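Local coordinates for protein P450 epoxidase (Sorangium cellulosum, PDB 1Q5D) that is a haem-containing member of the cytochrome P450 family, a mostly helical single-chain protein holding protoporphyrin IX with its iron and the ligand EPB, at residues Ser77-Tyr80 / Ser81-Pro85; Asp169-Phe172 / Arg173-Gly176; Phe340-Pro343 / Asp344-Asp347. One frame throughout, in Å; residues are numbered along the deposited sequence.

Contact 1 (Ser77-Tyr80 / Ser81-Pro85); sequences SAEY and SSAIP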
ATOM      1  N   SER A  77      23.362  -1.148   4.192  1.00 46.15           N
ATOM      2  CA  SER A  77      22.660  -1.661   5.356  1.00 46.33           C
ATOM      3  C   SER A  77      22.981  -0.916   6.661  1.00 45.98           C
ATOM      4  O   SER A  77      22.074  -0.583   7.422  1.00 45.25           O
ATOM      5  CB  SER A  77      22.954  -3.146   5.533  1.00 46.47           C
ATOM      6  OG  SER A  77      22.464  -3.575   6.784  1.00 48.14           O
ATOM      7  N   ALA A  78      24.267  -0.673   6.916  1.00 45.06           N
ATOM      8  CA  ALA A  78      24.715  -0.035   8.149  1.00 44.62           C
ATOM      9  C   ALA A  78      24.059   1.319   8.312  1.00 44.18           C
ATOM     10  O   ALA A  78      23.480   1.636   9.349  1.00 44.99           O
ATOM     11  CB  ALA A  78      26.249   0.120   8.140  1.00 44.91           C
ATOM     12  N   GLU A  79      24.161   2.127   7.274  1.00 43.64           N
ATOM     13  CA  GLU A  79      23.514   3.418   7.276  1.00 44.03           C
ATOM     14  C   GLU A  79      21.991   3.226   7.511  1.00 42.99           C
ATOM     15  O   GLU A  79      21.375   3.966   8.290  1.00 43.52           O
ATOM     16  CB  GLU A  79      23.867   4.140   5.968  1.00 44.29           C
ATOM     17  CG  GLU A  79      23.045   5.352   5.612  1.00 44.99           C
ATOM     18  CD  GLU A  79      21.737   4.969   4.966  1.00 44.51           C
ATOM     19  OE1 GLU A  79      20.711   5.152   5.639  1.00 45.67           O
ATOM     20  OE2 GLU A  79      21.739   4.478   3.813  1.00 44.22           O
ATOM     21  N   TYR A  80      21.401   2.200   6.895  1.00 41.61           N
ATOM     22  CA  TYR A  80      19.949   1.987   7.021  1.00 39.69           C
ATOM     23  C   TYR A  80      19.503   1.523   8.405  1.00 39.44           C
ATOM     24  O   TYR A  80      18.553   2.065   8.964  1.00 38.07           O
ATOM     25  CB  TYR A  80      19.393   1.036   5.947  1.00 38.42           C
ATOM     26  CG  TYR A  80      17.877   0.947   5.998  1.00 35.98           C
ATOM     27  CD1 TYR A  80      17.096   2.070   5.782  1.00 35.99           C
ATOM     28  CD2 TYR A  80      17.234  -0.247   6.292  1.00 35.90           C
ATOM     29  CE1 TYR A  80      15.705   2.005   5.840  1.00 35.37           C
ATOM     30  CE2 TYR A  80      15.829  -0.324   6.352  1.00 34.79           C
ATOM     31  CZ  TYR A  80      15.078   0.806   6.121  1.00 34.28           C
ATOM     32  OH  TYR A  80      13.689   0.760   6.184  1.00 32.76           O
ATOM     33  N   SER A  81      20.169   0.513   8.951  1.00 40.89           N
ATOM     34  CA  SER A  81      19.821   0.010  10.285  1.00 41.91           C
ATOM     35  C   SER A  81      20.003   1.080  11.349  1.00 41.56           C
ATOM     36  O   SER A  81      19.295   1.095  12.350  1.00 42.19           O
ATOM     37  CB  SER A  81      20.657  -1.224  10.638  1.00 42.33           C
ATOM     38  OG  SER A  81      20.241  -2.345   9.886  1.00 44.23           O
ATOM     39  N   SER A  82      20.949   1.983  11.134  1.00 41.97           N
ATOM     40  CA  SER A  82      21.214   3.037  12.113  1.00 41.96           C
ATOM     41  C   SER A  82      20.192   4.177  12.054  1.00 40.56           C
ATOM     42  O   SER A  82      19.990   4.884  13.042  1.00 39.79           O
ATOM     43  CB  SER A  82      22.635   3.587  11.946  1.00 43.61           C
ATOM     44  OG  SER A  82      22.781   4.288  10.715  1.00 46.21           O
ATOM     45  N   ALA A  83      19.558   4.361  10.895  1.00 38.76           N
ATOM     46  CA  ALA A  83      18.554   5.407  10.742  1.00 38.16           C
ATOM     47  C   ALA A  83      17.288   5.043  11.515  1.00 37.58           C
ATOM     48  O   ALA A  83      16.836   3.903  11.456  1.00 38.13           O
ATOM     49  CB  ALA A  83      18.213   5.619   9.265  1.00 37.57           C
ATOM     50  N   ILE A  84      16.709   6.021  12.198  1.00 36.44           N
ATOM     51  CA  ILE A  84      15.480   5.813  12.958  1.00 36.74           C
ATOM     52  C   ILE A  84      15.552   4.554  13.820  1.00 36.35           C
ATOM     53  O   ILE A  84      14.885   3.556  13.546  1.00 36.62           O
ATOM     54  CB  ILE A  84      14.240   5.789  12.030  1.00 36.07           C
ATOM     55  CG1 ILE A  84      14.380   6.828  10.903  1.00 35.71           C
ATOM     56  CG2 ILE A  84      12.972   6.054  12.840  1.00 36.63           C
ATOM     57  CD1 ILE A  84      14.031   8.260  11.330  1.00 34.24           C
ATOM     58  N   PRO A  85      16.370   4.616  14.862  1.00 36.81           N
ATOM     59  CA  PRO A  85      16.626   3.467  15.741  1.00 36.68           C
ATOM     60  C   PRO A  85      15.366   2.969  16.435  1.00 36.38           C
ATOM     61  O   PRO A  85      15.361   1.830  16.906  1.00 36.05           O
ATOM     62  CB  PRO A  85      17.589   4.028  16.786  1.00 37.16           C
ATOM     63  CG  PRO A  85      18.179   5.221  16.160  1.00 38.19           C
ATOM     64  CD  PRO A  85      17.136   5.811  15.262  1.00 36.91           C
TER
HETATM   65  O   HOH W   1      19.487  -2.773   7.052  1.00 60.23           O

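Contact 2 (Asp169-Phe172 / Arg173-Gly176); sequences DEKF and RRFG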
ATOM      1  N   ASP A 169      -8.206   5.759  16.605  1.00 40.49           N
ATOM      2  CA  ASP A 169      -8.012   5.696  15.164  1.00 40.03           C
ATOM      3  C   ASP A 169      -7.031   6.742  14.651  1.00 40.03           C
ATOM      4  O   ASP A 169      -6.105   6.416  13.918  1.00 38.70           O
ATOM      5  CB  ASP A 169      -9.346   5.830  14.449  1.00 39.62           C
ATOM      6  CG  ASP A 169     -10.095   4.506  14.374  1.00 39.16           C
ATOM      7  OD1 ASP A 169     -11.151   4.473  13.730  1.00 39.73           O
ATOM      8  OD2 ASP A 169      -9.710   3.457  14.931  1.00 38.87           O
ATOM      9  N   GLU A 170      -7.246   7.993  15.043  1.00 41.07           N
ATOM     10  CA  GLU A 170      -6.431   9.101  14.555  1.00 42.53           C
ATOM     11  C   GLU A 170      -4.969   8.945  14.927  1.00 41.08           C
ATOM     12  O   GLU A 170      -4.091   9.220  14.116  1.00 41.30           O
ATOM     13  CB  GLU A 170      -6.976  10.443  15.057  1.00 45.85           C
ATOM     14  CG  GLU A 170      -8.035  11.042  14.140  1.00 49.64           C
ATOM     15  CD  GLU A 170      -7.538  11.206  12.718  1.00 52.18           C
ATOM     16  OE1 GLU A 170      -6.391  11.680  12.539  1.00 53.45           O
ATOM     17  OE2 GLU A 170      -8.290  10.859  11.773  1.00 53.93           O
ATOM     18  N   LYS A 171      -4.710   8.492  16.148  1.00 39.55           N
ATOM     19  CA  LYS A 171      -3.343   8.283  16.598  1.00 38.79           C
ATOM     20  C   LYS A 171      -2.667   7.127  15.869  1.00 36.30           C
ATOM     21  O   LYS A 171      -1.480   7.201  15.529  1.00 34.12           O
ATOM     22  CB  LYS A 171      -3.301   8.056  18.107  1.00 40.90           C
ATOM     23  CG  LYS A 171      -3.497   9.341  18.911  1.00 44.20           C
ATOM     24  CD  LYS A 171      -2.996   9.195  20.346  1.00 45.91           C
ATOM     25  CE  LYS A 171      -4.081   8.646  21.265  1.00 47.39           C
ATOM     26  NZ  LYS A 171      -3.775   8.950  22.711  1.00 48.77           N
ATOM     27  N   PHE A 172      -3.416   6.057  15.621  1.00 33.11           N
ATOM     28  CA  PHE A 172      -2.853   4.935  14.878  1.00 31.04           C
ATOM     29  C   PHE A 172      -2.635   5.231  13.395  1.00 29.37           C
ATOM     30  O   PHE A 172      -1.668   4.740  12.805  1.00 27.66           O
ATOM     31  CB  PHE A 172      -3.692   3.668  15.063  1.00 30.94           C
ATOM     32  CG  PHE A 172      -3.327   2.890  16.287  1.00 31.99           C
ATOM     33  CD1 PHE A 172      -4.300   2.447  17.159  1.00 32.57           C
ATOM     34  CD2 PHE A 172      -2.000   2.598  16.566  1.00 32.11           C
ATOM     35  CE1 PHE A 172      -3.950   1.728  18.288  1.00 33.20           C
ATOM     36  CE2 PHE A 172      -1.648   1.873  17.687  1.00 32.59           C
ATOM     37  CZ  PHE A 172      -2.623   1.447  18.552  1.00 32.23           C
ATOM     38  N   ARG A 173      -3.535   6.002  12.791  1.00 29.88           N
ATOM     39  CA  ARG A 173      -3.353   6.397  11.404  1.00 31.52           C
ATOM     40  C   ARG A 173      -2.095   7.241  11.264  1.00 31.51           C
ATOM     41  O   ARG A 173      -1.369   7.123  10.280  1.00 31.45           O
ATOM     42  CB  ARG A 173      -4.551   7.199  10.885  1.00 33.58           C
ATOM     43  CG  ARG A 173      -4.318   7.725   9.480  1.00 36.41           C
ATOM     44  CD  ARG A 173      -5.528   8.259   8.765  1.00 38.32           C
ATOM     45  NE  ARG A 173      -6.063   9.472   9.383  1.00 41.34           N
ATOM     46  CZ  ARG A 173      -5.398  10.609   9.522  1.00 43.95           C
ATOM     47  NH1 ARG A 173      -4.134  10.713   9.111  1.00 45.07           N
ATOM     48  NH2 ARG A 173      -5.999  11.653  10.083  1.00 45.20           N
ATOM     49  N   ARG A 174      -1.854   8.104  12.244  1.00 32.20           N
ATOM     50  CA  ARG A 174      -0.679   8.969  12.226  1.00 33.66           C
ATOM     51  C   ARG A 174       0.562   8.123  12.369  1.00 31.79           C
ATOM     52  O   ARG A 174       1.559   8.345  11.670  1.00 31.01           O
ATOM     53  CB  ARG A 174      -0.757  10.045  13.321  1.00 37.13           C
ATOM     54  CG  ARG A 174      -1.754  11.160  13.021  1.00 41.34           C
ATOM     55  CD  ARG A 174      -1.813  12.286  14.073  1.00 45.40           C
ATOM     56  NE  ARG A 174      -0.530  12.491  14.742  1.00 48.35           N
ATOM     57  CZ  ARG A 174      -0.308  12.262  16.034  1.00 50.32           C
ATOM     58  NH1 ARG A 174      -1.285  11.822  16.821  1.00 50.75           N
ATOM     59  NH2 ARG A 174       0.900  12.474  16.546  1.00 51.49           N
ATOM     60  N   PHE A 175       0.501   7.137  13.261  1.00 29.34           N
ATOM     61  CA  PHE A 175       1.575   6.179  13.417  1.00 28.66           C
ATOM     62  C   PHE A 175       1.825   5.425  12.096  1.00 28.77           C
ATOM     63  O   PHE A 175       2.964   5.285  11.643  1.00 27.53           O
ATOM     64  CB  PHE A 175       1.218   5.171  14.508  1.00 28.66           C
ATOM     65  CG  PHE A 175       2.079   3.947  14.491  1.00 28.65           C
ATOM     66  CD1 PHE A 175       3.393   4.001  14.938  1.00 27.74           C
ATOM     67  CD2 PHE A 175       1.582   2.743  14.009  1.00 28.30           C
ATOM     68  CE1 PHE A 175       4.194   2.893  14.914  1.00 28.17           C
ATOM     69  CE2 PHE A 175       2.380   1.613  13.976  1.00 29.06           C
ATOM     70  CZ  PHE A 175       3.685   1.677  14.437  1.00 29.74           C
ATOM     71  N   GLY A 176       0.749   4.928  11.493  1.00 27.40           N
ATOM     72  CA  GLY A 176       0.866   4.155  10.264  1.00 27.63           C
ATOM     73  C   GLY A 176       1.521   4.960   9.161  1.00 27.61           C
ATOM     74  O   GLY A 176       2.474   4.510   8.542  1.00 27.78           O
TER

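Contact 3 (Phe340-Pro343 / Asp344-Asp347); sequences FSRP and DVFD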
ATOM      1  N   PHE A 340      -0.780  -6.408 -21.366  1.00 39.41           N
ATOM      2  CA  PHE A 340      -2.139  -5.891 -21.329  1.00 39.31           C
ATOM      3  C   PHE A 340      -2.416  -5.212 -22.657  1.00 41.22           C
ATOM      4  O   PHE A 340      -1.673  -4.320 -23.057  1.00 41.52           O
ATOM      5  CB  PHE A 340      -2.327  -4.894 -20.165  1.00 37.78           C
ATOM      6  CG  PHE A 340      -1.841  -5.416 -18.831  1.00 36.03           C
ATOM      7  CD1 PHE A 340      -2.678  -6.186 -18.026  1.00 35.46           C
ATOM      8  CD2 PHE A 340      -0.554  -5.146 -18.389  1.00 34.89           C
ATOM      9  CE1 PHE A 340      -2.244  -6.674 -16.821  1.00 33.69           C
ATOM     10  CE2 PHE A 340      -0.096  -5.648 -17.184  1.00 33.89           C
ATOM     11  CZ  PHE A 340      -0.952  -6.411 -16.387  1.00 33.98           C
ATOM     12  N   SER A 341      -3.472  -5.646 -23.346  1.00 42.56           N
ATOM     13  CA  SER A 341      -3.866  -5.045 -24.615  1.00 43.90           C
ATOM     14  C   SER A 341      -4.506  -3.703 -24.368  1.00 43.94           C
ATOM     15  O   SER A 341      -5.241  -3.538 -23.394  1.00 44.46           O
ATOM     16  CB  SER A 341      -4.862  -5.944 -25.355  1.00 45.38           C
ATOM     17  OG  SER A 341      -4.193  -7.063 -25.902  1.00 47.68           O
ATOM     18  N   ARG A 342      -4.246  -2.753 -25.263  1.00 42.98           N
ATOM     19  CA  ARG A 342      -4.673  -1.377 -25.068  1.00 43.21           C
ATOM     20  C   ARG A 342      -4.324  -0.923 -23.646  1.00 41.76           C
ATOM     21  O   ARG A 342      -5.198  -0.480 -22.897  1.00 40.68           O
ATOM     22  CB  ARG A 342      -6.175  -1.227 -25.321  1.00 45.04           C
ATOM     23  CG  ARG A 342      -6.614  -1.627 -26.734  1.00 48.02           C
ATOM     24  CD  ARG A 342      -8.053  -1.264 -27.048  1.00 49.47           C
ATOM     25  NE  ARG A 342      -8.893  -1.449 -25.873  1.00 51.63           N
ATOM     26  CZ  ARG A 342     -10.053  -0.839 -25.675  1.00 52.47           C
ATOM     27  NH1 ARG A 342     -10.530  -0.006 -26.588  1.00 53.04           N
ATOM     28  NH2 ARG A 342     -10.738  -1.062 -24.559  1.00 53.13           N
ATOM     29  N   PRO A 343      -3.042  -1.004 -23.304  1.00 40.59           N
ATOM     30  CA  PRO A 343      -2.597  -0.826 -21.912  1.00 39.66           C
ATOM     31  C   PRO A 343      -2.864   0.583 -21.382  1.00 39.42           C
ATOM     32  O   PRO A 343      -2.969   0.762 -20.171  1.00 38.24           O
ATOM     33  CB  PRO A 343      -1.091  -1.141 -21.973  1.00 39.66           C
ATOM     34  CG  PRO A 343      -0.685  -0.890 -23.410  1.00 40.82           C
ATOM     35  CD  PRO A 343      -1.917  -1.243 -24.233  1.00 40.40           C
ATOM     36  N   ASP A 344      -3.007   1.564 -22.272  1.00 38.69           N
ATOM     37  CA  ASP A 344      -3.235   2.941 -21.838  1.00 39.48           C
ATOM     38  C   ASP A 344      -4.712   3.294 -21.817  1.00 38.04           C
ATOM     39  O   ASP A 344      -5.094   4.455 -21.798  1.00 37.72           O
ATOM     40  CB  ASP A 344      -2.419   3.930 -22.680  1.00 41.81           C
ATOM     41  CG  ASP A 344      -0.965   3.500 -22.825  1.00 43.86           C
ATOM     42  OD1 ASP A 344      -0.379   3.008 -21.837  1.00 43.93           O
ATOM     43  OD2 ASP A 344      -0.327   3.600 -23.900  1.00 45.68           O
ATOM     44  N   VAL A 345      -5.544   2.265 -21.788  1.00 37.58           N
ATOM     45  CA  VAL A 345      -6.980   2.445 -21.678  1.00 38.14           C
ATOM     46  C   VAL A 345      -7.452   1.840 -20.351  1.00 37.08           C
ATOM     47  O   VAL A 345      -7.133   0.696 -20.035  1.00 36.34           O
ATOM     48  CB  VAL A 345      -7.710   1.739 -22.841  1.00 38.02           C
ATOM     49  CG1 VAL A 345      -9.211   1.787 -22.647  1.00 38.86           C
ATOM     50  CG2 VAL A 345      -7.306   2.366 -24.209  1.00 38.60           C
ATOM     51  N   PHE A 346      -8.203   2.622 -19.589  1.00 37.24           N
ATOM     52  CA  PHE A 346      -8.850   2.157 -18.366  1.00 36.31           C
ATOM     53  C   PHE A 346     -10.066   1.321 -18.759  1.00 36.60           C
ATOM     54  O   PHE A 346     -11.089   1.853 -19.201  1.00 36.42           O
ATOM     55  CB  PHE A 346      -9.263   3.367 -17.522  1.00 36.80           C
ATOM     56  CG  PHE A 346      -9.941   3.023 -16.210  1.00 36.85           C
ATOM     57  CD1 PHE A 346      -9.312   2.232 -15.259  1.00 37.15           C
ATOM     58  CD2 PHE A 346     -11.199   3.527 -15.922  1.00 37.16           C
ATOM     59  CE1 PHE A 346      -9.932   1.933 -14.051  1.00 36.70           C
ATOM     60  CE2 PHE A 346     -11.830   3.232 -14.719  1.00 37.13           C
ATOM     61  CZ  PHE A 346     -11.198   2.441 -13.782  1.00 37.25           C
ATOM     62  N   ASP A 347      -9.946   0.007 -18.600  1.00 36.54           N
ATOM     63  CA  ASP A 347     -10.984  -0.913 -19.073  1.00 36.49           C
ATOM     64  C   ASP A 347     -11.454  -1.827 -17.955  1.00 35.36           C
ATOM     65  O   ASP A 347     -10.823  -2.820 -17.668  1.00 35.31           O
ATOM     66  CB  ASP A 347     -10.446  -1.742 -20.240  1.00 37.17           C
ATOM     67  CG  ASP A 347     -11.477  -2.699 -20.806  1.00 37.71           C
ATOM     68  OD1 ASP A 347     -12.662  -2.655 -20.389  1.00 37.12           O
ATOM     69  OD2 ASP A 347     -11.176  -3.542 -21.668  1.00 38.46           O
TER
HETATM   70  O   HOH W   2      -8.602  -3.597 -23.413  1.00 49.89           O

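Contact 1 (Ser77-Tyr80 / Ser81-Pro85)
Ser-82 folds its side chain back over the last turn of helix 77-82 and meets two main-chain carbonyls of Ser-77-Tyr-80. Its CB lies 3.4 Å from the O of Ala-78. One bond further, OG comes within 2.8 Å of Glu-79 O and 3.1 Å of Ala-78 O, and its single proton could serve either acceptor. The first torsion, 67°, sets OG between backbone N and carbonyl carbon, which turns the hydroxyl toward the preceding turn. The main-chain N of Ser-82 also reaches Ala-78 O.

Helical bonding fades along this stretch. Ser-81 N gives Ser-77 O a short bond of 2.7 Å that is nearly straight, with 173° at the hydrogen. Ala-83 N, in contrast, has two weak bonds, each 3.2 Å, to Glu-79 O and Tyr-80 O, and Ala-83 is the first residue to leave helical backbone angles. On another side of the helix one water joins the hydroxyls of Ser-77 and Ser-81, at 3.1 Å from Ser-77 OG and 3.0 Å from Ser-81 OG.

Tyr-80 is the buried residue of the helix: its hydroxyl bonds to Leu-183 O, Lys-91 makes a cation-pi contact with its ring, and its side chain borders the EPB pocket, consistent with the B-C region of P450s. At the surface, Lys-91 joins helix 77-82 to helix 88-93, and in the following loop Ile-84 packs against Thr-195 and Val-199 of helix 195-218.

Contact 2 (Asp169-Phe172 / Arg173-Gly176)
Both carboxylate oxygens of Glu-170 approach NH2 of Arg-173, one turn along helix 169-182. OE1 forms the salt bridge at 2.5 Å, a separation too short to be read literally, while OE2 accepts a weak hydrogen bond from the same nitrogen at 3.0 Å, with 149° at the hydrogen. The two side chains run alongside each other in the same direction, yet carboxylate and guanidinium planes stand 65° apart, so this is no flat, paired, two-nitrogen bridge. Bends at chi2 of Glu-170 (-56°) and at chi3 of Arg-173 bring the ends together.

Beneath them the backbone is regular helix. Arg-173 N bonds to Asp-169 O and Gly-176 N to Phe-172 O, both at 2.8 Å. Arg-174 instead lays its aliphatic part along the helix, CG at 3.2 Å from Glu-170 O, and sends its guanidinium past Lys-171, whose CG lies near the guanidinium plane at 3.9 Å from NH1; that NH1 finds its charge partner in Glu-204 on helix 195-218. The two helices so joined are consistent with F and G of the P450 fold.

The buried side holds Phe-172 and Phe-175. Their CD2 atoms come within 4.4 Å, with that of Phe-175 at the edge of the Phe-172 ring: a loose apolar touch rather than a stack. Phe-172 packs on Met-155 and Leu-208.

Chemically the helix is two-sided. Aromatic carbon faces the protein, while Asp-169 pairs with Arg-156, and the guanidinium groups of Arg-173 and Arg-174 would probably favour the ionised forms of Glu-170 and Glu-204.

Contact 3 (Phe340-Pro343 / Asp344-Asp347)
Arg-342 and Val-345 close a type I beta turn, the compact part of this contact. Val-345 N donates to Arg-342 O at 3.0 Å, although the bond is bent to 145° at the hydrogen and the donor stands above the carbonyl plane. The side chains follow: Val-345 CG2 sits 3.9 Å from Arg-342 CB, and CG1 lies over one face of the guanidinium, 3.8 Å from NH2 and displaced toward the rim. Putting CG1 anti to the backbone N (chi1 173°) is what brings this methyl against that face. Pro-343 and Asp-344 occupy the two corner positions of the turn.

Beyond the valine the packing slackens. Arg-342 NH2 and Asp-347 OD2 form a long salt bridge of 3.8 Å, their planes almost perpendicular at 86°. A water fills in for direct contact, accepting from Arg-342 NE at 3.3 Å and donating to Asp-347 OD2 at 3.1 Å, with a weak bond to Ser-341 O. The other carboxylate oxygen, OD1, is held by Arg-349 N.

In the fold, this loop between helices 330-333 and 368-385 is tied to helix 287-297: Arg-296 bonds to Pro-343 O, and Glu-293 accepts from Asp-347 N. Arg-350 reaches the carbonyls of Ser-341, Arg-342 and Val-345. Glu-293 and Arg-296 have the ExxR spacing of the P450 helix K, and Arg-350 is consistent with the third member of the family's E-R-R triad, which would place the turn in, or next to, the meander region beside that helix.

Overall arrangement
Contact 3 lies across the chain's centre from contacts 1 and 2; both of these come near the bound ligand EPB. The centres of contacts 1 and 2 are 24 Å apart, their nearest atoms about 10 Å, without touching. Each approaches the pocket: the Tyr-80 side chain is about 5 Å from EPB and about 12 Å from the haem, and Gly-176 about 8 Å and 11 Å. Helix 195-218 borders both, receiving Ile-84 from one and Lys-171 and Phe-172 from the other. Contact 3 is 41 Å from contact 1 and 36 Å from contact 2, centre to centre, a surface turn remote from both.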